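Local coordinates for separin (Saccharomyces cerevisiae, PDB 5U1T), which cleaves the Scc1 subunit of cohesin as a caspase-like cysteine protease, releasing sister chromatids at the onset of anaphase, at residues A[449-461]-A[476-490]. Sequence-based numbering, arbitrary orientation.
Sequences QKKIEIFSCLFNV and FCQNAFIHCFTRLKI
Leu488 lays its CD1 methyl over one face of the Phe455 ring, 3.9 Å from the ring centroid and 23° off the ring normal, a CH-pi contact. The other methyl, CD2, meets Lys451 O at 3.5 Å and CG1 of Ile452, so the forked leucine packs on the ring with one methyl and on helix backbone and the Ile452 side chain with the other. At this same end the long CG1-CD1 arm of Ile452 brings its CD1 to 3.6 Å from Ile490 CG2. The Phe455 side chain leaves its helix with CG opposite the main-chain nitrogen (chi1 178°), which carries the ring across to helix 476-485, where Cys484 CB sits at the ring edge 3.7 Å from CE1. Were Phe455 cut back to an alanine, the Leu488 methyl would probably lose its aromatic face and a gap would open beside Cys484. The two helices run nearly antiparallel (157°), their axes approaching to 11.3 Å, neighbours in the elongated helical region of separase; large side chains span that distance, and no hydrogen bond joins them. Small Ala480 leaves room for Leu458, whose CD1 reaches Phe476 CZ at 3.6 Å. Past the end of helix 449-458, Phe459 CE1 lies 4.1 Å from Cys477 SG, an oblique sulfur-aromatic contact. Farther out, Phe496 packs edge-to-face on Phe455; Met503 touches Phe459 and Phe476. Arg487 forms a salt bridge with Glu439, a carboxylate also hydrogen-bonded to His483.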
ATOM      1  N   GLN A 449     -11.555  -7.254  41.948  1.00 64.17           N
ATOM      2  CA  GLN A 449     -10.622  -6.608  42.860  1.00 62.04           C
ATOM      3  C   GLN A 449      -9.491  -7.556  43.243  1.00 60.63           C
ATOM      4  O   GLN A 449      -8.334  -7.143  43.376  1.00 61.93           O
ATOM      5  CB  GLN A 449     -11.343  -6.095  44.109  1.00 60.76           C
ATOM      6  CG  GLN A 449     -11.706  -4.617  44.014  1.00 66.07           C
ATOM      7  CD  GLN A 449     -10.527  -3.743  43.536  1.00 75.68           C
ATOM      8  OE1 GLN A 449      -9.370  -3.922  43.973  1.00 73.00           O
ATOM      9  NE2 GLN A 449     -10.817  -2.792  42.639  1.00 71.74           N
ATOM     10  N   LYS A 450      -9.818  -8.833  43.395  1.00 60.32           N
ATOM     11  CA  LYS A 450      -8.814  -9.797  43.823  1.00 62.47           C
ATOM     12  C   LYS A 450      -7.760 -10.039  42.735  1.00 56.93           C
ATOM     13  O   LYS A 450      -6.578 -10.236  43.046  1.00 58.57           O
ATOM     14  CB  LYS A 450      -9.483 -11.101  44.254  1.00 62.86           C
ATOM     15  CG  LYS A 450     -10.236 -10.973  45.564  1.00 63.12           C
ATOM     16  CD  LYS A 450     -10.777 -12.311  46.050  1.00 64.79           C
ATOM     17  CE  LYS A 450     -11.445 -12.186  47.415  1.00 59.12           C
ATOM     18  NZ  LYS A 450     -12.783 -11.527  47.349  1.00 64.24           N
ATOM     19  N   LYS A 451      -8.189 -10.003  41.472  1.00 60.28           N
ATOM     20  CA  LYS A 451      -7.273 -10.104  40.333  1.00 58.00           C
ATOM     21  C   LYS A 451      -6.330  -8.915  40.265  1.00 55.84           C
ATOM     22  O   LYS A 451      -5.139  -9.084  40.044  1.00 54.16           O
ATOM     23  CB  LYS A 451      -8.036 -10.207  39.014  1.00 61.30           C
ATOM     24  CG  LYS A 451      -8.676 -11.545  38.770  1.00 63.09           C
ATOM     25  CD  LYS A 451      -9.382 -11.587  37.429  1.00 60.93           C
ATOM     26  CE  LYS A 451     -10.375 -12.730  37.388  1.00 59.39           C
ATOM     27  NZ  LYS A 451     -11.383 -12.479  36.317  1.00 68.51           N
ATOM     28  N   ILE A 452      -6.870  -7.714  40.446  1.00 54.45           N
ATOM     29  CA  ILE A 452      -6.045  -6.520  40.490  1.00 58.72           C
ATOM     30  C   ILE A 452      -5.062  -6.575  41.665  1.00 55.64           C
ATOM     31  O   ILE A 452      -3.964  -6.049  41.608  1.00 57.34           O
ATOM     32  CB  ILE A 452      -6.908  -5.256  40.580  1.00 59.26           C
ATOM     33  CG1 ILE A 452      -7.776  -5.144  39.335  1.00 60.64           C
ATOM     34  CG2 ILE A 452      -6.042  -4.011  40.669  1.00 57.98           C
ATOM     35  CD1 ILE A 452      -8.477  -3.821  39.215  1.00 59.89           C
ATOM     36  N   GLU A 453      -5.453  -7.252  42.728  1.00 66.92           N
ATOM     37  CA  GLU A 453      -4.610  -7.360  43.912  1.00 62.73           C
ATOM     38  C   GLU A 453      -3.395  -8.235  43.648  1.00 57.73           C
ATOM     39  O   GLU A 453      -2.262  -7.848  43.949  1.00 59.15           O
ATOM     40  CB  GLU A 453      -5.429  -7.919  45.060  1.00 63.18           C
ATOM     41  CG  GLU A 453      -5.074  -7.378  46.417  1.00 66.08           C
ATOM     42  CD  GLU A 453      -6.198  -7.623  47.403  1.00 73.32           C
ATOM     43  OE1 GLU A 453      -6.037  -8.474  48.320  1.00 74.58           O
ATOM     44  OE2 GLU A 453      -7.259  -6.968  47.228  1.00 75.40           O
ATOM     45  N   ILE A 454      -3.650  -9.415  43.080  1.00 60.10           N
ATOM     46  CA  ILE A 454      -2.597 -10.343  42.686  1.00 58.46           C
ATOM     47  C   ILE A 454      -1.672  -9.681  41.671  1.00 60.03           C
ATOM     48  O   ILE A 454      -0.461  -9.906  41.680  1.00 60.31           O
ATOM     49  CB  ILE A 454      -3.184 -11.640  42.095  1.00 61.30           C
ATOM     50  CG1 ILE A 454      -3.972 -12.399  43.170  1.00 63.61           C
ATOM     51  CG2 ILE A 454      -2.090 -12.506  41.469  1.00 58.36           C
ATOM     52  CD1 ILE A 454      -3.175 -12.698  44.436  1.00 64.96           C
ATOM     53  N   PHE A 455      -2.232  -8.844  40.823  1.00 57.85           N
ATOM     54  CA  PHE A 455      -1.465  -8.228  39.767  1.00 56.86           C
ATOM     55  C   PHE A 455      -0.370  -7.370  40.333  1.00 57.87           C
ATOM     56  O   PHE A 455       0.699  -7.267  39.774  1.00 54.33           O
ATOM     57  CB  PHE A 455      -2.349  -7.385  38.863  1.00 59.79           C
ATOM     58  CG  PHE A 455      -1.592  -6.684  37.793  1.00 57.00           C
ATOM     59  CD1 PHE A 455      -1.046  -7.385  36.760  1.00 52.97           C
ATOM     60  CD2 PHE A 455      -1.394  -5.334  37.848  1.00 52.74           C
ATOM     61  CE1 PHE A 455      -0.325  -6.750  35.794  1.00 51.65           C
ATOM     62  CE2 PHE A 455      -0.670  -4.692  36.889  1.00 54.17           C
ATOM     63  CZ  PHE A 455      -0.139  -5.403  35.859  1.00 52.57           C
ATOM     64  N   SER A 456      -0.642  -6.764  41.469  1.00 57.61           N
ATOM     65  CA  SER A 456       0.243  -5.785  42.055  1.00 59.48           C
ATOM     66  C   SER A 456       1.427  -6.399  42.751  1.00 55.14           C
ATOM     67  O   SER A 456       2.401  -5.736  43.014  1.00 56.19           O
ATOM     68  CB  SER A 456      -0.526  -4.946  43.050  1.00 55.22           C
ATOM     69  OG  SER A 456      -0.299  -3.591  42.828  1.00 58.71           O
ATOM     70  N   CYS A 457       1.322  -7.669  43.081  1.00 57.72           N
ATOM     71  CA  CYS A 457       2.437  -8.415  43.580  1.00 55.73           C
ATOM     72  C   CYS A 457       3.440  -8.606  42.481  1.00 55.33           C
ATOM     73  O   CYS A 457       4.606  -8.730  42.743  1.00 58.11           O
ATOM     74  CB  CYS A 457       1.977  -9.760  44.114  1.00 56.58           C
ATOM     75  SG  CYS A 457       0.860  -9.692  45.513  1.00 59.09           S
ATOM     76  N   LEU A 458       2.997  -8.617  41.240  1.00 59.09           N
ATOM     77  CA  LEU A 458       3.921  -8.806  40.150  1.00 52.39           C
ATOM     78  C   LEU A 458       4.328  -7.485  39.565  1.00 52.43           C
ATOM     79  O   LEU A 458       5.455  -7.291  39.219  1.00 51.38           O
ATOM     80  CB  LEU A 458       3.281  -9.668  39.081  1.00 60.52           C
ATOM     81  CG  LEU A 458       3.984  -9.990  37.772  1.00 59.31           C
ATOM     82  CD1 LEU A 458       4.238  -8.726  37.004  1.00 61.13           C
ATOM     83  CD2 LEU A 458       5.244 -10.779  37.944  1.00 55.48           C
ATOM     84  N   PHE A 459       3.401  -6.565  39.439  1.00 53.02           N
ATOM     85  CA  PHE A 459       3.756  -5.275  38.887  1.00 52.96           C
ATOM     86  C   PHE A 459       4.315  -4.458  40.023  1.00 44.73           C
ATOM     87  O   PHE A 459       3.618  -3.670  40.666  1.00 52.01           O
ATOM     88  CB  PHE A 459       2.564  -4.606  38.209  1.00 58.23           C
ATOM     89  CG  PHE A 459       2.947  -3.523  37.262  1.00 51.34           C
ATOM     90  CD1 PHE A 459       3.457  -3.830  36.019  1.00 52.97           C
ATOM     91  CD2 PHE A 459       2.804  -2.194  37.618  1.00 53.65           C
ATOM     92  CE1 PHE A 459       3.818  -2.823  35.121  1.00 52.33           C
ATOM     93  CE2 PHE A 459       3.160  -1.179  36.733  1.00 54.09           C
ATOM     94  CZ  PHE A 459       3.670  -1.496  35.487  1.00 56.32           C
ATOM     95  N   ASN A 460       5.600  -4.687  40.264  1.00 45.68           N
ATOM     96  CA  ASN A 460       6.293  -4.193  41.453  1.00 47.44           C
ATOM     97  C   ASN A 460       7.742  -3.930  41.103  1.00 47.93           C
ATOM     98  O   ASN A 460       8.403  -4.799  40.544  1.00 49.29           O
ATOM     99  CB  ASN A 460       6.174  -5.218  42.607  1.00 53.25           C
ATOM    100  CG  ASN A 460       6.903  -4.788  43.877  1.00 46.93           C
ATOM    101  OD1 ASN A 460       8.085  -5.099  44.065  1.00 46.20           O
ATOM    102  ND2 ASN A 460       6.183  -4.105  44.769  1.00 45.71           N
ATOM    103  N   VAL A 461       8.232  -2.742  41.440  1.00 47.42           N
ATOM    104  CA  VAL A 461       9.573  -2.327  41.042  1.00 41.89           C
ATOM    105  C   VAL A 461      10.737  -3.235  41.503  1.00 51.95           C
ATOM    106  O   VAL A 461      11.746  -3.302  40.797  1.00 56.90           O
ATOM    107  CB  VAL A 461       9.861  -0.895  41.523  1.00 39.47           C
ATOM    108  CG1 VAL A 461      10.075  -0.864  42.989  1.00 45.75           C
ATOM    109  CG2 VAL A 461      11.078  -0.342  40.831  1.00 48.06           C
ATOM    110  N   PHE A 476       9.714  -6.666  30.253  1.00 58.34           N
ATOM    111  CA  PHE A 476       8.928  -7.012  31.409  1.00 55.35           C
ATOM    112  C   PHE A 476       7.561  -6.376  31.408  1.00 54.33           C
ATOM    113  O   PHE A 476       6.594  -6.998  31.747  1.00 55.25           O
ATOM    114  CB  PHE A 476       9.652  -6.587  32.682  1.00 59.80           C
ATOM    115  CG  PHE A 476       8.842  -6.773  33.924  1.00 55.34           C
ATOM    116  CD1 PHE A 476       7.965  -5.818  34.328  1.00 55.24           C
ATOM    117  CD2 PHE A 476       8.952  -7.909  34.664  1.00 58.18           C
ATOM    118  CE1 PHE A 476       7.205  -5.992  35.444  1.00 54.84           C
ATOM    119  CE2 PHE A 476       8.200  -8.090  35.787  1.00 57.54           C
ATOM    120  CZ  PHE A 476       7.321  -7.130  36.174  1.00 56.74           C
ATOM    121  N   CYS A 477       7.480  -5.124  31.010  1.00 52.52           N
ATOM    122  CA  CYS A 477       6.222  -4.423  31.028  1.00 57.68           C
ATOM    123  C   CYS A 477       5.262  -4.795  29.943  1.00 58.88           C
ATOM    124  O   CYS A 477       4.077  -4.767  30.149  1.00 50.27           O
ATOM    125  CB  CYS A 477       6.459  -2.935  30.977  1.00 55.29           C
ATOM    126  SG  CYS A 477       6.964  -2.242  32.536  1.00 61.49           S
ATOM    127  N   GLN A 478       5.778  -5.135  28.781  1.00 57.98           N
ATOM    128  CA  GLN A 478       4.909  -5.488  27.690  1.00 62.83           C
ATOM    129  C   GLN A 478       4.314  -6.835  27.913  1.00 60.95           C
ATOM    130  O   GLN A 478       3.160  -7.042  27.650  1.00 56.19           O
ATOM    131  CB  GLN A 478       5.625  -5.417  26.368  1.00 64.94           C
ATOM    132  CG  GLN A 478       5.086  -4.308  25.506  1.00 64.56           C
ATOM    133  CD  GLN A 478       6.094  -3.830  24.531  1.00 67.33           C
ATOM    134  OE1 GLN A 478       6.828  -4.615  23.967  1.00 74.58           O
ATOM    135  NE2 GLN A 478       6.146  -2.540  24.333  1.00 62.96           N
ATOM    136  N   ASN A 479       5.114  -7.753  28.406  1.00 59.99           N
ATOM    137  CA  ASN A 479       4.600  -9.075  28.711  1.00 62.71           C
ATOM    138  C   ASN A 479       3.592  -9.062  29.856  1.00 64.86           C
ATOM    139  O   ASN A 479       2.617  -9.821  29.837  1.00 63.82           O
ATOM    140  CB  ASN A 479       5.739 -10.016  29.037  1.00 65.63           C
ATOM    141  CG  ASN A 479       6.338 -10.610  27.803  1.00 71.24           C
ATOM    142  OD1 ASN A 479       6.042 -11.748  27.450  1.00 80.77           O
ATOM    143  ND2 ASN A 479       7.160  -9.835  27.107  1.00 72.88           N
ATOM    144  N   ALA A 480       3.825  -8.200  30.848  1.00 63.95           N
ATOM    145  CA  ALA A 480       2.896  -8.059  31.969  1.00 62.26           C
ATOM    146  C   ALA A 480       1.594  -7.483  31.443  1.00 59.89           C
ATOM    147  O   ALA A 480       0.513  -7.736  31.975  1.00 56.09           O
ATOM    148  CB  ALA A 480       3.485  -7.162  33.064  1.00 58.54           C
ATOM    149  N   PHE A 481       1.711  -6.696  30.385  1.00 62.01           N
ATOM    150  CA  PHE A 481       0.539  -6.107  29.764  1.00 63.94           C
ATOM    151  C   PHE A 481      -0.267  -7.143  28.990  1.00 62.88           C
ATOM    152  O   PHE A 481      -1.464  -7.321  29.231  1.00 59.60           O
ATOM    153  CB  PHE A 481       0.940  -4.989  28.834  1.00 58.97           C
ATOM    154  CG  PHE A 481      -0.220  -4.306  28.206  1.00 60.92           C
ATOM    155  CD1 PHE A 481      -0.745  -4.769  27.005  1.00 56.78           C
ATOM    156  CD2 PHE A 481      -0.796  -3.205  28.812  1.00 54.83           C
ATOM    157  CE1 PHE A 481      -1.810  -4.154  26.429  1.00 54.41           C
ATOM    158  CE2 PHE A 481      -1.869  -2.577  28.219  1.00 63.67           C
ATOM    159  CZ  PHE A 481      -2.375  -3.058  27.021  1.00 59.66           C
ATOM    160  N   ILE A 482       0.391  -7.793  28.040  1.00 57.98           N
ATOM    161  CA  ILE A 482      -0.251  -8.826  27.250  1.00 58.32           C
ATOM    162  C   ILE A 482      -0.837  -9.942  28.114  1.00 62.96           C
ATOM    163  O   ILE A 482      -2.001 -10.292  27.952  1.00 69.35           O
ATOM    164  CB  ILE A 482       0.728  -9.437  26.242  1.00 62.40           C
ATOM    165  CG1 ILE A 482       0.982  -8.454  25.105  1.00 64.26           C
ATOM    166  CG2 ILE A 482       0.181 -10.725  25.686  1.00 63.55           C
ATOM    167  CD1 ILE A 482       2.317  -8.641  24.418  1.00 56.45           C
ATOM    168  N   HIS A 483      -0.061 -10.502  29.035  1.00 64.22           N
ATOM    169  CA  HIS A 483      -0.503 -11.731  29.695  1.00 66.54           C
ATOM    170  C   HIS A 483      -1.302 -11.530  30.983  1.00 64.70           C
ATOM    171  O   HIS A 483      -1.946 -12.471  31.457  1.00 68.41           O
ATOM    172  CB  HIS A 483       0.697 -12.621  30.011  1.00 65.66           C
ATOM    173  CG  HIS A 483       1.455 -13.067  28.801  1.00 70.69           C
ATOM    174  ND1 HIS A 483       1.352 -14.343  28.283  1.00 75.69           N
ATOM    175  CD2 HIS A 483       2.338 -12.414  28.007  1.00 69.84           C
ATOM    176  CE1 HIS A 483       2.137 -14.453  27.226  1.00 69.55           C
ATOM    177  NE2 HIS A 483       2.745 -13.296  27.036  1.00 70.39           N
ATOM    178  N   CYS A 484      -1.248 -10.326  31.552  1.00 63.56           N
ATOM    179  CA  CYS A 484      -1.774 -10.091  32.893  1.00 59.46           C
ATOM    180  C   CYS A 484      -2.684  -8.878  32.994  1.00 61.62           C
ATOM    181  O   CYS A 484      -3.812  -9.000  33.465  1.00 64.24           O
ATOM    182  CB  CYS A 484      -0.627  -9.945  33.894  1.00 57.30           C
ATOM    183  SG  CYS A 484       0.311 -11.465  34.199  1.00 63.70           S
ATOM    184  N   PHE A 485      -2.201  -7.715  32.568  1.00 59.12           N
ATOM    185  CA  PHE A 485      -2.944  -6.465  32.716  1.00 52.77           C
ATOM    186  C   PHE A 485      -4.285  -6.508  32.006  1.00 53.19           C
ATOM    187  O   PHE A 485      -5.285  -6.050  32.534  1.00 56.84           O
ATOM    188  CB  PHE A 485      -2.114  -5.296  32.198  1.00 58.09           C
ATOM    189  CG  PHE A 485      -2.826  -3.984  32.224  1.00 54.33           C
ATOM    190  CD1 PHE A 485      -2.934  -3.265  33.391  1.00 51.59           C
ATOM    191  CD2 PHE A 485      -3.368  -3.452  31.063  1.00 60.42           C
ATOM    192  CE1 PHE A 485      -3.582  -2.051  33.412  1.00 52.59           C
ATOM    193  CE2 PHE A 485      -4.014  -2.235  31.070  1.00 55.78           C
ATOM    194  CZ  PHE A 485      -4.132  -1.534  32.249  1.00 56.63           C
ATOM    195  N   THR A 486      -4.304  -7.085  30.815  1.00 61.34           N
ATOM    196  CA  THR A 486      -5.506  -7.138  29.971  1.00 64.90           C
ATOM    197  C   THR A 486      -6.632  -7.993  30.572  1.00 66.83           C
ATOM    198  O   THR A 486      -7.812  -7.813  30.257  1.00 67.77           O
ATOM    199  CB  THR A 486      -5.159  -7.693  28.597  1.00 65.73           C
ATOM    200  OG1 THR A 486      -4.496  -8.955  28.773  1.00 71.36           O
ATOM    201  CG2 THR A 486      -4.247  -6.731  27.840  1.00 58.81           C
ATOM    202  N   ARG A 487      -6.248  -8.917  31.449  1.00 72.68           N
ATOM    203  CA  ARG A 487      -7.201  -9.725  32.207  1.00 69.22           C
ATOM    204  C   ARG A 487      -7.889  -8.945  33.323  1.00 67.15           C
ATOM    205  O   ARG A 487      -8.832  -9.431  33.933  1.00 66.47           O
ATOM    206  CB  ARG A 487      -6.494 -10.933  32.812  1.00 56.73           C
ATOM    207  CG  ARG A 487      -5.637 -11.645  31.817  1.00 67.14           C
ATOM    208  CD  ARG A 487      -4.967 -12.827  32.435  1.00 72.23           C
ATOM    209  NE  ARG A 487      -5.765 -14.038  32.285  1.00 80.04           N
ATOM    210  CZ  ARG A 487      -5.881 -14.708  31.142  1.00 84.09           C
ATOM    211  NH1 ARG A 487      -5.256 -14.264  30.046  1.00 83.19           N
ATOM    212  NH2 ARG A 487      -6.629 -15.812  31.092  1.00 84.87           N
ATOM    213  N   LEU A 488      -7.411  -7.744  33.612  1.00 67.79           N
ATOM    214  CA  LEU A 488      -7.977  -6.998  34.726  1.00 61.15           C
ATOM    215  C   LEU A 488      -9.194  -6.226  34.294  1.00 65.72           C
ATOM    216  O   LEU A 488      -9.990  -5.801  35.129  1.00 74.57           O
ATOM    217  CB  LEU A 488      -6.952  -6.047  35.317  1.00 61.74           C
ATOM    218  CG  LEU A 488      -5.702  -6.739  35.829  1.00 61.32           C
ATOM    219  CD1 LEU A 488      -4.703  -5.667  36.182  1.00 55.83           C
ATOM    220  CD2 LEU A 488      -6.036  -7.629  37.011  1.00 58.13           C
ATOM    221  N   LYS A 489      -9.317  -6.030  32.986  1.00 68.99           N
ATOM    222  CA  LYS A 489     -10.434  -5.285  32.426  1.00 70.65           C
ATOM    223  C   LYS A 489     -10.713  -3.972  33.186  1.00 69.02           C
ATOM    224  O   LYS A 489     -11.804  -3.771  33.716  1.00 72.06           O
ATOM    225  CB  LYS A 489     -11.686  -6.179  32.408  1.00 78.02           C
ATOM    226  CG  LYS A 489     -11.747  -7.144  31.207  1.00 78.95           C
ATOM    227  CD  LYS A 489     -12.485  -8.443  31.541  1.00 80.25           C
ATOM    228  CE  LYS A 489     -13.708  -8.202  32.433  1.00 84.65           C
ATOM    229  NZ  LYS A 489     -14.588  -9.422  32.578  1.00 86.25           N
ATOM    230  N   ILE A 490      -9.720  -3.089  33.256  1.00 67.07           N
ATOM    231  CA  ILE A 490      -9.901  -1.815  33.944  1.00 68.37           C
ATOM    232  C   ILE A 490      -9.987  -0.673  32.924  1.00 70.59           C
ATOM    233  O   ILE A 490      -9.332  -0.699  31.870  1.00 66.77           O
ATOM    234  CB  ILE A 490      -8.766  -1.553  34.971  1.00 63.81           C
ATOM    235  CG1 ILE A 490      -7.540  -0.934  34.303  1.00 61.55           C
ATOM    236  CG2 ILE A 490      -8.395  -2.844  35.716  1.00 65.97           C
ATOM    237  CD1 ILE A 490      -6.327  -0.898  35.186  1.00 62.12           C
TER